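Local coordinates for spindle assembly checkpoint serine/threonine-protein kinase BUB1 (Saccharomyces cerevisiae, PDB 3ESL) that delays anaphase as a spindle assembly checkpoint kinase until chromosomes are bioriented, its N-terminal all-helical domain of TPR type being the part described here, at residues M60-Q68 / F193-S201. Sequence-based numbering, arbitrary orientation.
Sequences MERCLIYIQ and FFIRKFLTS
Ile65 and Phe198 make the central contact between helix 60-67 and helix 193-200. CG1 of Ile65 lies over one face of the Phe198 ring, 4.1 Å from its centroid and 25° off the normal, which qualifies as a CH-pi contact; the second branch, CG2, touches Phe198 CE1 at 3.7 Å. The ring reaches this place because its CG is anti to the backbone N (chi1 -176°). At its edge, near the ring plane, stand Glu61 OE1 and the aliphatic CG of Arg62, the latter 3.7 Å from Phe198 CE2. Replacing Phe198 by an alanine is likely to open a gap beside Ile65 and leave Arg62 CG without its aromatic neighbour.

The end of the same Ile65 chain, CD1, meets Ile195 CG2 at 3.7 Å, at the pair whose CA atoms are the nearest across the helices. Phe194 takes the sterically less favoured first torsion, CG between backbone N and carbonyl carbon, and its ring meets Leu64 CD1 at 4.0 Å from CE2, the two side chains crossing at about a right angle. The extended Glu61 chain passes this ring obliquely with its CG. Its carboxylate is the polar link: one water donates to both Glu61 OE1 (2.8 Å) and Phe194 O (2.7 Å), while OE2 is hydrogen-bonded to Tyr86, whose ring also stacks on Phe194.

The short axes cross at -85° and approach no closer than 10.7 Å, a separation bridged by these large side chains. Helix 193-200, at the C-terminal end of the model, thus lies across helix 49-67 of the TPR-like helical array. Leu64 also packs on helix 77-90, and Phe194 and Ile195 reach helix 95-108; Arg62 extends to a salt bridge with Glu16 of helix 4-21.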
loop_
_atom_site.group_PDB
_atom_site.type_symbol
_atom_site.label_atom_id
_atom_site.label_comp_id
_atom_site.label_asym_id
_atom_site.label_seq_id
_atom_site.Cartn_x
_atom_site.Cartn_y
_atom_site.Cartn_z
ATOM N N MET A 60 -0.025 -6.280 10.006
ATOM C CA MET A 60 -0.348 -5.498 8.808
ATOM C C MET A 60 -1.026 -6.425 7.792
ATOM O O MET A 60 -2.005 -6.051 7.150
ATOM C CB MET A 60 0.902 -4.850 8.222
ATOM C CG MET A 60 1.436 -3.720 9.082
ATOM S SD MET A 60 2.880 -2.952 8.341
ATOM C CE MET A 60 2.103 -2.061 7.018
ATOM N N GLU A 61 -0.513 -7.650 7.675
ATOM C CA GLU A 61 -1.103 -8.627 6.757
ATOM C C GLU A 61 -2.531 -8.972 7.184
ATOM O O GLU A 61 -3.441 -9.027 6.338
ATOM C CB GLU A 61 -0.231 -9.882 6.670
ATOM C CG GLU A 61 1.083 -9.622 5.995
ATOM C CD GLU A 61 1.915 -10.879 5.829
ATOM O OE1 GLU A 61 1.447 -11.961 6.248
ATOM O OE2 GLU A 61 3.025 -10.761 5.270
ATOM N N ARG A 62 -2.730 -9.200 8.480
ATOM C CA ARG A 62 -4.071 -9.451 9.022
ATOM C C ARG A 62 -5.022 -8.305 8.690
ATOM O O ARG A 62 -6.159 -8.531 8.257
ATOM C CB ARG A 62 -4.020 -9.668 10.538
ATOM C CG ARG A 62 -3.567 -11.055 10.945
ATOM C CD ARG A 62 -3.370 -11.129 12.457
ATOM N NE ARG A 62 -4.623 -11.360 13.171
ATOM C CZ ARG A 62 -4.707 -11.499 14.493
ATOM N NH1 ARG A 62 -3.616 -11.417 15.230
ATOM N NH2 ARG A 62 -5.878 -11.717 15.077
ATOM N N CYS A 63 -4.543 -7.077 8.887
ATOM C CA CYS A 63 -5.344 -5.882 8.594
ATOM C C CYS A 63 -5.771 -5.868 7.122
ATOM O O CYS A 63 -6.957 -5.723 6.800
ATOM C CB CYS A 63 -4.528 -4.633 8.909
ATOM S SG CYS A 63 -5.377 -3.119 8.431
ATOM N N LEU A 64 -4.797 -6.024 6.229
ATOM C CA LEU A 64 -5.087 -5.947 4.788
ATOM C C LEU A 64 -6.107 -7.010 4.376
ATOM O O LEU A 64 -7.076 -6.723 3.659
ATOM C CB LEU A 64 -3.806 -6.071 3.977
ATOM C CG LEU A 64 -2.808 -4.926 4.205
ATOM C CD1 LEU A 64 -1.534 -5.124 3.355
ATOM C CD2 LEU A 64 -3.456 -3.554 3.930
ATOM N N ILE A 65 -5.910 -8.219 4.889
ATOM C CA ILE A 65 -6.784 -9.360 4.574
ATOM C C ILE A 65 -8.188 -9.169 5.139
ATOM O O ILE A 65 -9.180 -9.421 4.453
ATOM C CB ILE A 65 -6.147 -10.693 5.061
ATOM C CG1 ILE A 65 -4.906 -11.018 4.221
ATOM C CG2 ILE A 65 -7.171 -11.858 5.043
ATOM C CD1 ILE A 65 -5.181 -11.214 2.734
ATOM N N TYR A 66 -8.276 -8.693 6.379
ATOM C CA TYR A 66 -9.574 -8.508 7.020
ATOM C C TYR A 66 -10.411 -7.411 6.352
ATOM O O TYR A 66 -11.618 -7.568 6.146
ATOM C CB TYR A 66 -9.395 -8.191 8.495
ATOM C CG TYR A 66 -10.675 -8.259 9.295
ATOM C CD1 TYR A 66 -11.110 -9.471 9.834
ATOM C CD2 TYR A 66 -11.442 -7.121 9.521
ATOM C CE1 TYR A 66 -12.276 -9.538 10.576
ATOM C CE2 TYR A 66 -12.615 -7.180 10.256
ATOM C CZ TYR A 66 -13.023 -8.390 10.783
ATOM O OH TYR A 66 -14.188 -8.450 11.525
ATOM N N ILE A 67 -9.757 -6.308 6.008
ATOM C CA ILE A 67 -10.456 -5.124 5.539
ATOM C C ILE A 67 -10.688 -5.139 4.005
ATOM O O ILE A 67 -11.627 -4.497 3.515
ATOM C CB ILE A 67 -9.706 -3.834 5.999
ATOM C CG1 ILE A 67 -9.556 -3.787 7.538
ATOM C CG2 ILE A 67 -10.361 -2.561 5.413
ATOM C CD1 ILE A 67 -10.853 -3.498 8.336
ATOM N N GLN A 68 -9.879 -5.904 3.264
ATOM C CA GLN A 68 -9.846 -5.815 1.783
ATOM C C GLN A 68 -11.175 -6.040 1.046
ATOM O O GLN A 68 -11.404 -5.437 -0.006
ATOM C CB GLN A 68 -8.785 -6.737 1.172
ATOM C CG GLN A 68 -9.063 -8.244 1.366
ATOM C CD GLN A 68 -8.121 -9.150 0.588
ATOM O OE1 GLN A 68 -8.130 -10.377 0.769
ATOM N NE2 GLN A 68 -7.305 -8.560 -0.274
ATOM N N PHE A 193 2.355 -12.795 -3.436
ATOM C CA PHE A 193 2.624 -13.980 -2.648
ATOM C C PHE A 193 2.267 -13.842 -1.180
ATOM O O PHE A 193 1.772 -14.796 -0.585
ATOM C CB PHE A 193 4.071 -14.442 -2.784
ATOM C CG PHE A 193 4.339 -15.742 -2.086
ATOM C CD1 PHE A 193 3.675 -16.908 -2.483
ATOM C CD2 PHE A 193 5.225 -15.801 -1.015
ATOM C CE1 PHE A 193 3.906 -18.128 -1.822
ATOM C CE2 PHE A 193 5.473 -17.015 -0.355
ATOM C CZ PHE A 193 4.810 -18.177 -0.755
ATOM N N PHE A 194 2.490 -12.664 -0.587
ATOM C CA PHE A 194 2.246 -12.540 0.853
ATOM C C PHE A 194 0.777 -12.768 1.194
ATOM O O PHE A 194 0.451 -13.275 2.268
ATOM C CB PHE A 194 2.778 -11.212 1.442
ATOM C CG PHE A 194 1.901 -10.005 1.179
ATOM C CD1 PHE A 194 2.105 -9.213 0.050
ATOM C CD2 PHE A 194 0.915 -9.636 2.092
ATOM C CE1 PHE A 194 1.310 -8.079 -0.181
ATOM C CE2 PHE A 194 0.103 -8.516 1.874
ATOM C CZ PHE A 194 0.300 -7.736 0.738
ATOM N N ILE A 195 -0.106 -12.400 0.263
ATOM C CA ILE A 195 -1.528 -12.598 0.451
ATOM C C ILE A 195 -1.868 -14.087 0.318
ATOM O O ILE A 195 -2.573 -14.661 1.175
ATOM C CB ILE A 195 -2.341 -11.735 -0.546
ATOM C CG1 ILE A 195 -2.205 -10.251 -0.162
ATOM C CG2 ILE A 195 -3.814 -12.130 -0.554
ATOM C CD1 ILE A 195 -2.953 -9.303 -1.056
ATOM N N ARG A 196 -1.364 -14.706 -0.752
ATOM C CA ARG A 196 -1.643 -16.127 -1.003
ATOM C C ARG A 196 -1.110 -17.009 0.137
ATOM O O ARG A 196 -1.806 -17.919 0.612
ATOM C CB ARG A 196 -1.076 -16.542 -2.357
ATOM C CG ARG A 196 -1.773 -15.818 -3.512
ATOM C CD ARG A 196 -1.388 -16.391 -4.864
ATOM N NE ARG A 196 -0.132 -15.845 -5.364
ATOM C CZ ARG A 196 0.953 -16.568 -5.613
ATOM N NH1 ARG A 196 0.953 -17.883 -5.407
ATOM N NH2 ARG A 196 2.042 -15.971 -6.082
ATOM N N LYS A 197 0.104 -16.704 0.601
ATOM C CA LYS A 197 0.715 -17.441 1.716
ATOM C C LYS A 197 -0.101 -17.300 3.003
ATOM O O LYS A 197 -0.286 -18.274 3.752
ATOM C CB LYS A 197 2.161 -16.992 1.944
ATOM C CG LYS A 197 2.824 -17.693 3.127
ATOM C CD LYS A 197 3.986 -16.904 3.710
ATOM C CE LYS A 197 5.318 -17.436 3.229
ATOM N NZ LYS A 197 6.387 -17.196 4.239
ATOM N N PHE A 198 -0.592 -16.087 3.260
ATOM C CA PHE A 198 -1.447 -15.850 4.425
ATOM C C PHE A 198 -2.698 -16.733 4.378
ATOM O O PHE A 198 -3.058 -17.383 5.366
ATOM C CB PHE A 198 -1.845 -14.377 4.512
ATOM C CG PHE A 198 -2.654 -14.044 5.735
ATOM C CD1 PHE A 198 -4.026 -14.299 5.778
ATOM C CD2 PHE A 198 -2.038 -13.485 6.852
ATOM C CE1 PHE A 198 -4.773 -13.998 6.913
ATOM C CE2 PHE A 198 -2.773 -13.180 7.985
ATOM C CZ PHE A 198 -4.147 -13.431 8.016
ATOM N N LEU A 199 -3.341 -16.767 3.215
ATOM C CA LEU A 199 -4.602 -17.489 3.058
ATOM C C LEU A 199 -4.424 -19.003 3.158
ATOM O O LEU A 199 -5.280 -19.699 3.711
ATOM C CB LEU A 199 -5.282 -17.089 1.740
ATOM C CG LEU A 199 -5.793 -15.642 1.680
ATOM C CD1 LEU A 199 -6.194 -15.263 0.273
ATOM C CD2 LEU A 199 -6.947 -15.417 2.658
ATOM N N THR A 200 -3.311 -19.508 2.641
ATOM C CA THR A 200 -3.074 -20.949 2.612
ATOM C C THR A 200 -2.537 -21.465 3.948
ATOM O O THR A 200 -2.696 -22.648 4.275
ATOM C CB THR A 200 -2.137 -21.360 1.453
ATOM O OG1 THR A 200 -0.893 -20.641 1.531
ATOM C CG2 THR A 200 -2.803 -21.070 0.123
ATOM N N SER A 201 -1.917 -20.569 4.714
ATOM C CA SER A 201 -1.361 -20.902 6.027
ATOM C C SER A 201 -2.422 -20.856 7.122
ATOM O O SER A 201 -3.523 -20.324 6.940
ATOM C CB SER A 201 -0.218 -19.950 6.384
ATOM O OG SER A 201 0.892 -20.145 5.530
HETATM O O HOH W 1 2.058 -13.892 4.293
#